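Local coordinates for putative nucleolar GTP-binding protein 1 (Plasmodium falciparum, PDB 2QU8) that binds GDP in a P-loop GTPase domain and probably acts as a nucleolar GTPase of the NOG1 family, at residues Ile147-Ile152 with Phe181-Thr186; Val40-Phe45 with Leu113-Ile118; His28-Ile33 with Leu202-Gln207. All coordinates share one frame; numbering follows the deposited sequence.

Interaction 1: residues Ile147-Ile152 with Phe181-Thr186; sequences IGFNKI and FSSFST. With GDP (guanosine-5'-diphosphate), chain B.
N150 and T186 grip each other twice where strand 145-150 meets the loop that follows strand 179-183. N150 ND2 gives a nearly straight bond to T186 OG1 in the amide plane (2.9 Å, 171°), while T186 N meets a lone pair of N150 OD1 at 3.1 Å. This fixes the amide's rotation, and ND2 also bonds V40 O of the P-loop. T186 OG1 donates a hydrogen bond to GDP N7, though the modelled 2.5 Å is doubtfully short. K151 extends along the guanine, CG 3.4 Å from GDP C6; its NZ forms a salt bridge with D117 and a hydrogen bond to N39 O. N150, K151 and D153 fit the NKxD guanine-recognition motif of P-loop GTPases. Edge strand 179-183 pairs in parallel with 145-150 through S182 N to I147 O, F149 N to S182 O and F184 N to F149 O. The F184 ring, CG between backbone N and carbonyl carbon (chi1 51°), puts CE2 3.6 Å from G148 CA. F181 and S183 are on the solvent side: the F149 edge points at the F181 face in a T-shaped pair, centroids 5.4 Å apart and planes at 66°, I147 CB lies at the F181 edge, and helix 162-174 also touches F181.

Interaction 2: residues Val40-Phe45 with Leu113-Ile118; sequences VGKSSF and LFIIDI. With GDP (guanosine-5'-diphosphate), chain B.
Apolar contacts carry the whole meeting of V40-F45 with L113-I118. L113 CD2 sits over one face of the F45 ring, 3.7 Å from its centroid and 19° off the normal, a CH-pi contact displaced toward the rim. With CG of F45 opposite its backbone N (chi1 -170°), the ring reaches down from the helix onto this methyl; F184 meets the same ring. I115 fills the middle: its CG2 lies 3.9 Å from V40 CG2, and its CD1 reaches under the first helical turn to F45 CB. The two branches of V40 divide their work, CG2 resting on I115 and CG1 on D117 CB at 3.7 Å.

The polar contacts belong to the nucleotide. G41, K42 and S43 fit a Walker A P-loop between strand 30-35 and helix 42-49, with G41 as N-cap. G41 N bonds to the bridging GDP O3A, K42 N to O2B and S43 N to O3B (2.7 Å, 166°). K42 NZ also reaches O2B, at 2.6 Å, its chain folded back at chi3 and chi4, and it is held besides by G36 O and A37 O. On the alpha-phosphate, S44 uses both N and OG on O2A, OG at 2.6 Å.

The D117 carboxylate hydrogen-bonds S119 OG and C122 N and forms a salt bridge with K151. Phosphate charge is thus met by amides at the helix start, a serine hydroxyl and one lysine, probably aided by the helix dipole, while the strand meets the loop chiefly through carbon.

Interaction 3: residues His28-Ile33 with Leu202-Gln207; sequences HKKTII and LLKNDQ
K30 reaches from strand 30-35 to the helix and meets L203, K204 and Q207 at successive points along its chain. Its CB lies against L203 CD1 at 3.7 Å, the two side chains meeting at a slant. Farther out, K30 and K204 run at about a right angle, and K30 CD is packed tightly on K204 CE at 3.5 Å. Q207 also stands crosswise, its extended chain bringing NE2 to 3.8 Å from K30 CG. L203 CD1 also lies 3.9 Å from T31 N, and the same leucine packs on V111 of the neighbouring strand. The axes of segments 30-33 and 202-207 approach to 10.0 Å, at 123°, and the long C-terminal helix 192-222 packs on the sheet here with no polar bond between the two segments. Bends at chi3 and chi4 turn the K30 ammonium back toward Y78, with which it forms a cation-pi pair. The polar ends of the helix residues are held elsewhere: K204 NZ by Y78 OH and C200 O, Q207 NE2 by N109. The K30 and K204 NZ atoms remain 5.7 Å apart; the lysines therefore join through their methylene chains, and Y78, serving both, probably eases the nearness of their like charges.

How the interactions relate
Interactions 1 and 2 are buried and touch each other through neighbouring strands 145-150 and 110-117: G148 O and N150 N are probably bonded to I116 N and O, and F184 CE1 packs on F45 CD1. Both reach GDP, interaction 1 at the base and interaction 2 at the phosphates. Interaction 3 is only partly buried and lies about 20 and 19 Å from them between centres; it meets interaction 2 where L113 N is probably hydrogen-bonded to I33 O. Chemistry follows place: strand pairing and hydrogen bonds of an asparagine amide in interaction 1, apolar packing of loop and helix on the sheet beside the phosphate bonds in interaction 2, and lysine methylenes at the helix-covered margin in interaction 3.

Interaction 1: residues Ile147-Ile152 with Phe181-Thr186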
loop_
_atom_site.group_PDB
_atom_site.type_symbol
_atom_site.label_atom_id
_atom_site.label_comp_id
_atom_site.label_asym_id
_atom_site.label_seq_id
_atom_site.Cartn_x
_atom_site.Cartn_y
_atom_site.Cartn_z
ATOM N N ILE A 147 0.891 -6.792 1.508
ATOM C CA ILE A 147 2.348 -6.783 1.421
ATOM C C ILE A 147 2.710 -7.377 0.077
ATOM O O ILE A 147 2.408 -8.543 -0.198
ATOM C CB ILE A 147 3.049 -7.602 2.552
ATOM C CG1 ILE A 147 2.607 -7.149 3.952
ATOM C CG2 ILE A 147 4.572 -7.537 2.401
ATOM C CD1 ILE A 147 3.068 -5.773 4.375
ATOM N N GLY A 148 3.328 -6.562 -0.773
ATOM C CA GLY A 148 3.741 -7.019 -2.086
ATOM C C GLY A 148 5.195 -7.432 -2.075
ATOM O O GLY A 148 6.066 -6.640 -1.712
ATOM N N PHE A 149 5.462 -8.677 -2.446
ATOM C CA PHE A 149 6.833 -9.134 -2.640
ATOM C C PHE A 149 7.174 -9.036 -4.113
ATOM O O PHE A 149 6.701 -9.824 -4.929
ATOM C CB PHE A 149 7.037 -10.544 -2.088
ATOM C CG PHE A 149 6.683 -10.658 -0.647
ATOM C CD1 PHE A 149 5.504 -11.273 -0.256
ATOM C CD2 PHE A 149 7.497 -10.087 0.326
ATOM C CE1 PHE A 149 5.159 -11.353 1.093
ATOM C CE2 PHE A 149 7.160 -10.165 1.670
ATOM C CZ PHE A 149 5.988 -10.797 2.050
ATOM N N ASN A 150 7.976 -8.030 -4.439
ATOM C CA ASN A 150 8.294 -7.701 -5.814
ATOM C C ASN A 150 9.672 -8.184 -6.244
ATOM O O ASN A 150 10.509 -8.525 -5.410
ATOM C CB ASN A 150 8.176 -6.188 -6.034
ATOM C CG ASN A 150 8.041 -5.816 -7.494
ATOM O OD1 ASN A 150 7.699 -6.654 -8.325
ATOM N ND2 ASN A 150 8.298 -4.552 -7.815
ATOM N N LYS A 151 9.882 -8.168 -7.559
ATOM C CA LYS A 151 11.127 -8.557 -8.239
ATOM C C LYS A 151 11.436 -10.052 -8.119
ATOM O O LYS A 151 12.600 -10.450 -8.042
ATOM C CB LYS A 151 12.323 -7.673 -7.823
ATOM C CG LYS A 151 12.048 -6.162 -7.911
ATOM C CD LYS A 151 13.333 -5.364 -8.074
ATOM C CE LYS A 151 13.066 -3.864 -7.963
ATOM N NZ LYS A 151 14.299 -3.126 -7.529
ATOM N N ILE A 152 10.381 -10.870 -8.124
ATOM C CA ILE A 152 10.515 -12.338 -8.048
ATOM C C ILE A 152 11.262 -12.932 -9.250
ATOM O O ILE A 152 11.699 -14.082 -9.203
ATOM C CB ILE A 152 9.141 -13.051 -7.895
ATOM C CG1 ILE A 152 8.254 -12.761 -9.114
ATOM C CG2 ILE A 152 8.476 -12.669 -6.570
ATOM C CD1 ILE A 152 6.970 -13.531 -9.165
ATOM N N PHE A 181 -0.831 -11.216 1.478
ATOM C CA PHE A 181 0.446 -11.229 0.770
ATOM C C PHE A 181 0.214 -11.392 -0.724
ATOM O O PHE A 181 -0.751 -12.038 -1.132
ATOM C CB PHE A 181 1.357 -12.360 1.277
ATOM C CG PHE A 181 1.843 -12.185 2.702
ATOM C CD1 PHE A 181 2.022 -10.923 3.256
ATOM C CD2 PHE A 181 2.177 -13.297 3.472
ATOM C CE1 PHE A 181 2.481 -10.767 4.561
ATOM C CE2 PHE A 181 2.645 -13.149 4.778
ATOM C CZ PHE A 181 2.795 -11.879 5.323
ATOM N N SER A 182 1.089 -10.791 -1.531
ATOM C CA SER A 182 1.066 -10.939 -2.990
ATOM C C SER A 182 2.490 -10.911 -3.523
ATOM O O SER A 182 3.256 -10.025 -3.174
ATOM C CB SER A 182 0.277 -9.808 -3.656
ATOM O OG SER A 182 -1.123 -10.004 -3.577
ATOM N N SER A 183 2.836 -11.871 -4.371
ATOM C CA SER A 183 4.150 -11.897 -5.014
ATOM C C SER A 183 4.025 -11.579 -6.497
ATOM O O SER A 183 3.090 -12.033 -7.158
ATOM C CB SER A 183 4.823 -13.258 -4.817
ATOM O OG SER A 183 4.944 -13.554 -3.436
ATOM N N PHE A 184 4.974 -10.801 -7.019
ATOM C CA PHE A 184 4.930 -10.380 -8.414
ATOM C C PHE A 184 6.252 -9.843 -8.936
ATOM O O PHE A 184 7.227 -9.679 -8.193
ATOM C CB PHE A 184 3.816 -9.340 -8.657
ATOM C CG PHE A 184 3.833 -8.177 -7.695
ATOM C CD1 PHE A 184 4.613 -7.043 -7.959
ATOM C CD2 PHE A 184 3.059 -8.207 -6.536
ATOM C CE1 PHE A 184 4.634 -5.966 -7.074
ATOM C CE2 PHE A 184 3.069 -7.129 -5.640
ATOM C CZ PHE A 184 3.860 -6.003 -5.913
ATOM N N SER A 185 6.270 -9.586 -10.235
ATOM C CA SER A 185 7.386 -8.927 -10.867
ATOM C C SER A 185 6.860 -7.806 -11.742
ATOM O O SER A 185 6.189 -8.062 -12.736
ATOM C CB SER A 185 8.190 -9.914 -11.711
ATOM O OG SER A 185 9.078 -9.213 -12.568
ATOM N N THR A 186 7.173 -6.564 -11.376
ATOM C CA THR A 186 6.826 -5.429 -12.218
ATOM C C THR A 186 7.755 -5.310 -13.446
ATOM O O THR A 186 7.548 -4.453 -14.308
ATOM C CB THR A 186 6.719 -4.078 -11.417
ATOM O OG1 THR A 186 7.858 -3.903 -10.569
ATOM C CG2 THR A 186 5.466 -4.056 -10.553
HETATM P PB GDP B . 10.150 3.006 -7.067
HETATM O O1B GDP B . 11.262 4.008 -6.803
HETATM O O2B GDP B . 9.690 2.444 -5.750
HETATM O O3B GDP B . 9.033 3.770 -7.705
HETATM O O3A GDP B . 10.683 1.817 -7.999
HETATM P PA GDP B . 10.755 1.871 -9.617
HETATM O O1A GDP B . 11.273 3.223 -10.073
HETATM O O2A GDP B . 9.417 1.576 -10.222
HETATM O "O5'" GDP B . 11.822 0.712 -9.889
HETATM C "C5'" GDP B . 13.193 0.895 -9.504
HETATM C "C4'" GDP B . 14.107 0.057 -10.388
HETATM O "O4'" GDP B . 13.704 -1.317 -10.313
HETATM C "C3'" GDP B . 13.991 0.443 -11.856
HETATM O "O3'" GDP B . 15.271 0.309 -12.474
HETATM C "C2'" GDP B . 13.036 -0.588 -12.415
HETATM O "O2'" GDP B . 13.183 -0.753 -13.825
HETATM C "C1'" GDP B . 13.419 -1.823 -11.619
HETATM N N9 GDP B . 12.343 -2.819 -11.457
HETATM C C8 GDP B . 11.037 -2.547 -11.261
HETATM N N7 GDP B . 10.328 -3.694 -11.124
HETATM C C5 GDP B . 11.194 -4.722 -11.230
HETATM C C6 GDP B . 11.104 -6.200 -11.169
HETATM O O6 GDP B . 9.995 -6.753 -10.988
HETATM N N1 GDP B . 12.235 -6.912 -11.330
HETATM C C2 GDP B . 13.437 -6.330 -11.528
HETATM N N2 GDP B . 14.533 -7.118 -11.673
HETATM N N3 GDP B . 13.587 -4.977 -11.583
HETATM C C4 GDP B . 12.524 -4.138 -11.439
#

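Interaction 2: residues Val40-Phe45 with Leu113-Ile118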
loop_
_atom_site.group_PDB
_atom_site.type_symbol
_atom_site.label_atom_id
_atom_site.label_comp_id
_atom_site.label_asym_id
_atom_site.label_seq_id
_atom_site.Cartn_x
_atom_site.Cartn_y
_atom_site.Cartn_z
ATOM N N VAL A 40 11.867 -0.044 -5.087
ATOM C CA VAL A 40 11.249 -1.374 -4.907
ATOM C C VAL A 40 10.253 -1.725 -5.998
ATOM O O VAL A 40 9.830 -2.872 -6.086
ATOM C CB VAL A 40 10.588 -1.558 -3.514
ATOM C CG1 VAL A 40 11.621 -1.411 -2.423
ATOM C CG2 VAL A 40 9.397 -0.595 -3.324
ATOM N N GLY A 41 9.888 -0.736 -6.815
ATOM C CA GLY A 41 8.956 -0.931 -7.942
ATOM C C GLY A 41 7.584 -0.293 -7.794
ATOM O O GLY A 41 6.628 -0.710 -8.456
ATOM N N LYS A 42 7.473 0.719 -6.932
ATOM C CA LYS A 42 6.192 1.397 -6.707
ATOM C C LYS A 42 5.691 2.142 -7.949
ATOM O O LYS A 42 4.554 1.929 -8.378
ATOM C CB LYS A 42 6.253 2.353 -5.513
ATOM C CG LYS A 42 6.615 1.728 -4.173
ATOM C CD LYS A 42 6.611 2.789 -3.052
ATOM C CE LYS A 42 7.585 3.942 -3.336
ATOM N NZ LYS A 42 9.007 3.479 -3.445
ATOM N N SER A 43 6.524 3.013 -8.526
ATOM C CA SER A 43 6.109 3.753 -9.724
ATOM C C SER A 43 5.847 2.815 -10.896
ATOM O O SER A 43 4.930 3.050 -11.688
ATOM C CB SER A 43 7.119 4.846 -10.124
ATOM O OG SER A 43 8.341 4.287 -10.579
ATOM N N SER A 44 6.646 1.754 -10.999
ATOM C CA SER A 44 6.436 0.735 -12.022
ATOM C C SER A 44 5.055 0.091 -11.871
ATOM O O SER A 44 4.323 -0.063 -12.844
ATOM C CB SER A 44 7.522 -0.344 -11.941
ATOM O OG SER A 44 8.780 0.173 -12.320
ATOM N N PHE A 45 4.706 -0.271 -10.640
ATOM C CA PHE A 45 3.430 -0.927 -10.368
ATOM C C PHE A 45 2.275 -0.017 -10.755
ATOM O O PHE A 45 1.327 -0.433 -11.439
ATOM C CB PHE A 45 3.321 -1.302 -8.884
ATOM C CG PHE A 45 2.152 -2.185 -8.583
ATOM C CD1 PHE A 45 2.331 -3.561 -8.439
ATOM C CD2 PHE A 45 0.877 -1.656 -8.483
ATOM C CE1 PHE A 45 1.234 -4.404 -8.172
ATOM C CE2 PHE A 45 -0.224 -2.477 -8.224
ATOM C CZ PHE A 45 -0.036 -3.862 -8.065
ATOM N N LEU A 113 -0.747 -0.706 -0.317
ATOM C CA LEU A 113 0.116 -1.712 -0.911
ATOM C C LEU A 113 1.554 -1.344 -0.554
ATOM O O LEU A 113 2.119 -0.412 -1.130
ATOM C CB LEU A 113 -0.079 -1.813 -2.430
ATOM C CG LEU A 113 0.819 -2.785 -3.217
ATOM C CD1 LEU A 113 0.842 -4.203 -2.632
ATOM C CD2 LEU A 113 0.388 -2.829 -4.672
ATOM N N PHE A 114 2.112 -2.065 0.416
ATOM C CA PHE A 114 3.502 -1.904 0.831
ATOM C C PHE A 114 4.350 -2.933 0.107
ATOM O O PHE A 114 4.205 -4.146 0.315
ATOM C CB PHE A 114 3.685 -2.022 2.361
ATOM C CG PHE A 114 5.079 -1.664 2.832
ATOM C CD1 PHE A 114 5.383 -0.364 3.231
ATOM C CD2 PHE A 114 6.095 -2.617 2.839
ATOM C CE1 PHE A 114 6.675 -0.025 3.649
ATOM C CE2 PHE A 114 7.390 -2.288 3.251
ATOM C CZ PHE A 114 7.675 -0.993 3.658
ATOM N N ILE A 115 5.241 -2.437 -0.743
ATOM C CA ILE A 115 6.050 -3.293 -1.580
ATOM C C ILE A 115 7.437 -3.506 -0.982
ATOM O O ILE A 115 8.130 -2.545 -0.627
ATOM C CB ILE A 115 6.157 -2.756 -3.027
ATOM C CG1 ILE A 115 4.749 -2.604 -3.638
ATOM C CG2 ILE A 115 7.060 -3.674 -3.870
ATOM C CD1 ILE A 115 4.709 -2.112 -5.081
ATOM N N ILE A 116 7.801 -4.783 -0.863
ATOM C CA ILE A 116 9.134 -5.216 -0.489
ATOM C C ILE A 116 9.791 -5.831 -1.720
ATOM O O ILE A 116 9.252 -6.761 -2.332
ATOM C CB ILE A 116 9.106 -6.263 0.673
ATOM C CG1 ILE A 116 8.521 -5.649 1.955
ATOM C CG2 ILE A 116 10.511 -6.851 0.936
ATOM C CD1 ILE A 116 8.250 -6.651 3.080
ATOM N N ASP A 117 10.942 -5.279 -2.088
ATOM C CA ASP A 117 11.820 -5.857 -3.102
ATOM C C ASP A 117 12.646 -6.995 -2.472
ATOM O O ASP A 117 13.662 -6.752 -1.810
ATOM C CB ASP A 117 12.717 -4.746 -3.677
ATOM C CG ASP A 117 13.787 -5.263 -4.627
ATOM O OD1 ASP A 117 13.728 -6.438 -5.053
ATOM O OD2 ASP A 117 14.698 -4.477 -4.953
ATOM N N ILE A 118 12.195 -8.239 -2.668
ATOM C CA ILE A 118 12.869 -9.401 -2.071
ATOM C C ILE A 118 14.186 -9.779 -2.740
ATOM O O ILE A 118 14.909 -10.626 -2.229
ATOM C CB ILE A 118 11.964 -10.668 -1.989
ATOM C CG1 ILE A 118 11.398 -11.065 -3.361
ATOM C CG2 ILE A 118 10.892 -10.498 -0.918
ATOM C CD1 ILE A 118 10.951 -12.550 -3.423
HETATM P PB GDP B . 10.150 3.006 -7.067
HETATM O O1B GDP B . 11.262 4.008 -6.803
HETATM O O2B GDP B . 9.690 2.444 -5.750
HETATM O O3B GDP B . 9.033 3.770 -7.705
HETATM O O3A GDP B . 10.683 1.817 -7.999
HETATM P PA GDP B . 10.755 1.871 -9.617
HETATM O O1A GDP B . 11.273 3.223 -10.073
HETATM O O2A GDP B . 9.417 1.576 -10.222
HETATM O "O5'" GDP B . 11.822 0.712 -9.889
HETATM C "C5'" GDP B . 13.193 0.895 -9.504
HETATM C "C4'" GDP B . 14.107 0.057 -10.388
HETATM O "O4'" GDP B . 13.704 -1.317 -10.313
HETATM C "C3'" GDP B . 13.991 0.443 -11.856
HETATM O "O3'" GDP B . 15.271 0.309 -12.474
HETATM C "C2'" GDP B . 13.036 -0.588 -12.415
HETATM O "O2'" GDP B . 13.183 -0.753 -13.825
HETATM C "C1'" GDP B . 13.419 -1.823 -11.619
HETATM N N9 GDP B . 12.343 -2.819 -11.457
HETATM C C8 GDP B . 11.037 -2.547 -11.261
HETATM N N7 GDP B . 10.328 -3.694 -11.124
HETATM C C5 GDP B . 11.194 -4.722 -11.230
HETATM C C6 GDP B . 11.104 -6.200 -11.169
HETATM O O6 GDP B . 9.995 -6.753 -10.988
HETATM N N1 GDP B . 12.235 -6.912 -11.330
HETATM C C2 GDP B . 13.437 -6.330 -11.528
HETATM N N2 GDP B . 14.533 -7.118 -11.673
HETATM N N3 GDP B . 13.587 -4.977 -11.583
HETATM C C4 GDP B . 12.524 -4.138 -11.439
#

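Interaction 3: residues His28-Ile33 with Leu202-Gln207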
loop_
_atom_site.group_PDB
_atom_site.type_symbol
_atom_site.label_atom_id
_atom_site.label_comp_id
_atom_site.label_asym_id
_atom_site.label_seq_id
_atom_site.Cartn_x
_atom_site.Cartn_y
_atom_site.Cartn_z
ATOM N N HIS A 28 -12.630 10.317 -1.552
ATOM C CA HIS A 28 -13.739 9.361 -1.522
ATOM C C HIS A 28 -13.585 8.206 -2.519
ATOM O O HIS A 28 -14.193 7.146 -2.344
ATOM C CB HIS A 28 -15.068 10.088 -1.761
ATOM C CG HIS A 28 -15.256 11.314 -0.917
ATOM N ND1 HIS A 28 -15.726 11.264 0.377
ATOM C CD2 HIS A 28 -15.056 12.628 -1.193
ATOM C CE1 HIS A 28 -15.797 12.490 0.867
ATOM N NE2 HIS A 28 -15.399 13.336 -0.067
ATOM N N LYS A 29 -12.772 8.402 -3.556
ATOM C CA LYS A 29 -12.548 7.363 -4.563
ATOM C C LYS A 29 -11.751 6.206 -3.962
ATOM O O LYS A 29 -10.800 6.423 -3.220
ATOM C CB LYS A 29 -11.822 7.932 -5.794
ATOM C CG LYS A 29 -11.950 7.076 -7.073
ATOM C CD LYS A 29 -11.075 7.596 -8.219
ATOM C CE LYS A 29 -11.543 7.088 -9.583
ATOM N NZ LYS A 29 -10.533 7.311 -10.684
ATOM N N LYS A 30 -12.153 4.979 -4.285
ATOM C CA LYS A 30 -11.396 3.787 -3.904
ATOM C C LYS A 30 -9.938 3.925 -4.356
ATOM O O LYS A 30 -9.662 4.217 -5.522
ATOM C CB LYS A 30 -12.033 2.534 -4.496
ATOM C CG LYS A 30 -13.446 2.266 -3.993
ATOM C CD LYS A 30 -14.016 0.978 -4.576
ATOM C CE LYS A 30 -14.408 1.134 -6.029
ATOM N NZ LYS A 30 -15.459 2.185 -6.214
ATOM N N THR A 31 -9.013 3.728 -3.421
ATOM C CA THR A 31 -7.610 4.028 -3.663
ATOM C C THR A 31 -6.671 2.922 -3.201
ATOM O O THR A 31 -6.823 2.379 -2.104
ATOM C CB THR A 31 -7.201 5.347 -2.933
ATOM O OG1 THR A 31 -8.050 6.421 -3.351
ATOM C CG2 THR A 31 -5.733 5.721 -3.206
ATOM N N ILE A 32 -5.684 2.608 -4.030
ATOM C CA ILE A 32 -4.511 1.884 -3.550
ATOM C C ILE A 32 -3.411 2.908 -3.212
ATOM O O ILE A 32 -3.003 3.707 -4.053
ATOM C CB ILE A 32 -4.016 0.823 -4.563
ATOM C CG1 ILE A 32 -5.116 -0.220 -4.834
ATOM C CG2 ILE A 32 -2.778 0.116 -4.044
ATOM C CD1 ILE A 32 -4.831 -1.068 -6.060
ATOM N N ILE A 33 -2.964 2.893 -1.965
ATOM C CA ILE A 33 -1.888 3.773 -1.521
ATOM C C ILE A 33 -0.592 2.993 -1.566
ATOM O O ILE A 33 -0.418 2.038 -0.811
ATOM C CB ILE A 33 -2.150 4.296 -0.086
ATOM C CG1 ILE A 33 -3.479 5.057 -0.048
ATOM C CG2 ILE A 33 -0.962 5.168 0.409
ATOM C CD1 ILE A 33 -4.133 5.120 1.341
ATOM N N LEU A 202 -9.622 -6.620 -0.718
ATOM C CA LEU A 202 -9.330 -6.297 0.681
ATOM C C LEU A 202 -10.006 -4.991 1.086
ATOM O O LEU A 202 -10.483 -4.854 2.215
ATOM C CB LEU A 202 -7.824 -6.193 0.949
ATOM C CG LEU A 202 -7.101 -7.237 1.809
ATOM C CD1 LEU A 202 -5.796 -6.633 2.323
ATOM C CD2 LEU A 202 -7.934 -7.744 2.993
ATOM N N LEU A 203 -10.036 -4.041 0.152
ATOM C CA LEU A 203 -10.715 -2.765 0.352
ATOM C C LEU A 203 -12.216 -2.984 0.529
ATOM O O LEU A 203 -12.811 -2.481 1.485
ATOM C CB LEU A 203 -10.470 -1.827 -0.840
ATOM C CG LEU A 203 -10.213 -0.328 -0.614
ATOM C CD1 LEU A 203 -10.590 0.461 -1.859
ATOM C CD2 LEU A 203 -10.909 0.235 0.615
ATOM N N LYS A 204 -12.814 -3.743 -0.391
ATOM C CA LYS A 204 -14.243 -4.064 -0.328
ATOM C C LYS A 204 -14.590 -4.618 1.049
ATOM O O LYS A 204 -15.442 -4.070 1.747
ATOM C CB LYS A 204 -14.639 -5.073 -1.414
ATOM C CG LYS A 204 -14.205 -4.733 -2.851
ATOM C CD LYS A 204 -14.996 -3.578 -3.479
ATOM C CE LYS A 204 -14.338 -2.220 -3.209
ATOM N NZ LYS A 204 -12.905 -2.175 -3.663
ATOM N N ASN A 205 -13.898 -5.686 1.443
ATOM C CA ASN A 205 -14.134 -6.338 2.732
ATOM C C ASN A 205 -14.034 -5.395 3.927
ATOM O O ASN A 205 -14.815 -5.508 4.875
ATOM C CB ASN A 205 -13.206 -7.540 2.910
ATOM C CG ASN A 205 -13.452 -8.629 1.873
ATOM O OD1 ASN A 205 -12.530 -9.347 1.489
ATOM N ND2 ASN A 205 -14.698 -8.752 1.413
ATOM N N ASP A 206 -13.086 -4.462 3.871
ATOM C CA ASP A 206 -12.952 -3.442 4.909
ATOM C C ASP A 206 -14.089 -2.432 4.910
ATOM O O ASP A 206 -14.606 -2.096 5.975
ATOM C CB ASP A 206 -11.606 -2.733 4.817
ATOM C CG ASP A 206 -10.532 -3.466 5.564
ATOM O OD1 ASP A 206 -10.153 -4.570 5.108
ATOM O OD2 ASP A 206 -10.082 -2.952 6.613
ATOM N N GLN A 207 -14.466 -1.948 3.727
ATOM C CA GLN A 207 -15.640 -1.084 3.580
ATOM C C GLN A 207 -16.891 -1.757 4.163
ATOM O O GLN A 207 -17.643 -1.128 4.907
ATOM C CB GLN A 207 -15.861 -0.689 2.111
ATOM C CG GLN A 207 -15.143 0.602 1.684
ATOM C CD GLN A 207 -15.096 0.813 0.165
ATOM O OE1 GLN A 207 -15.975 0.362 -0.575
ATOM N NE2 GLN A 207 -14.062 1.509 -0.298
#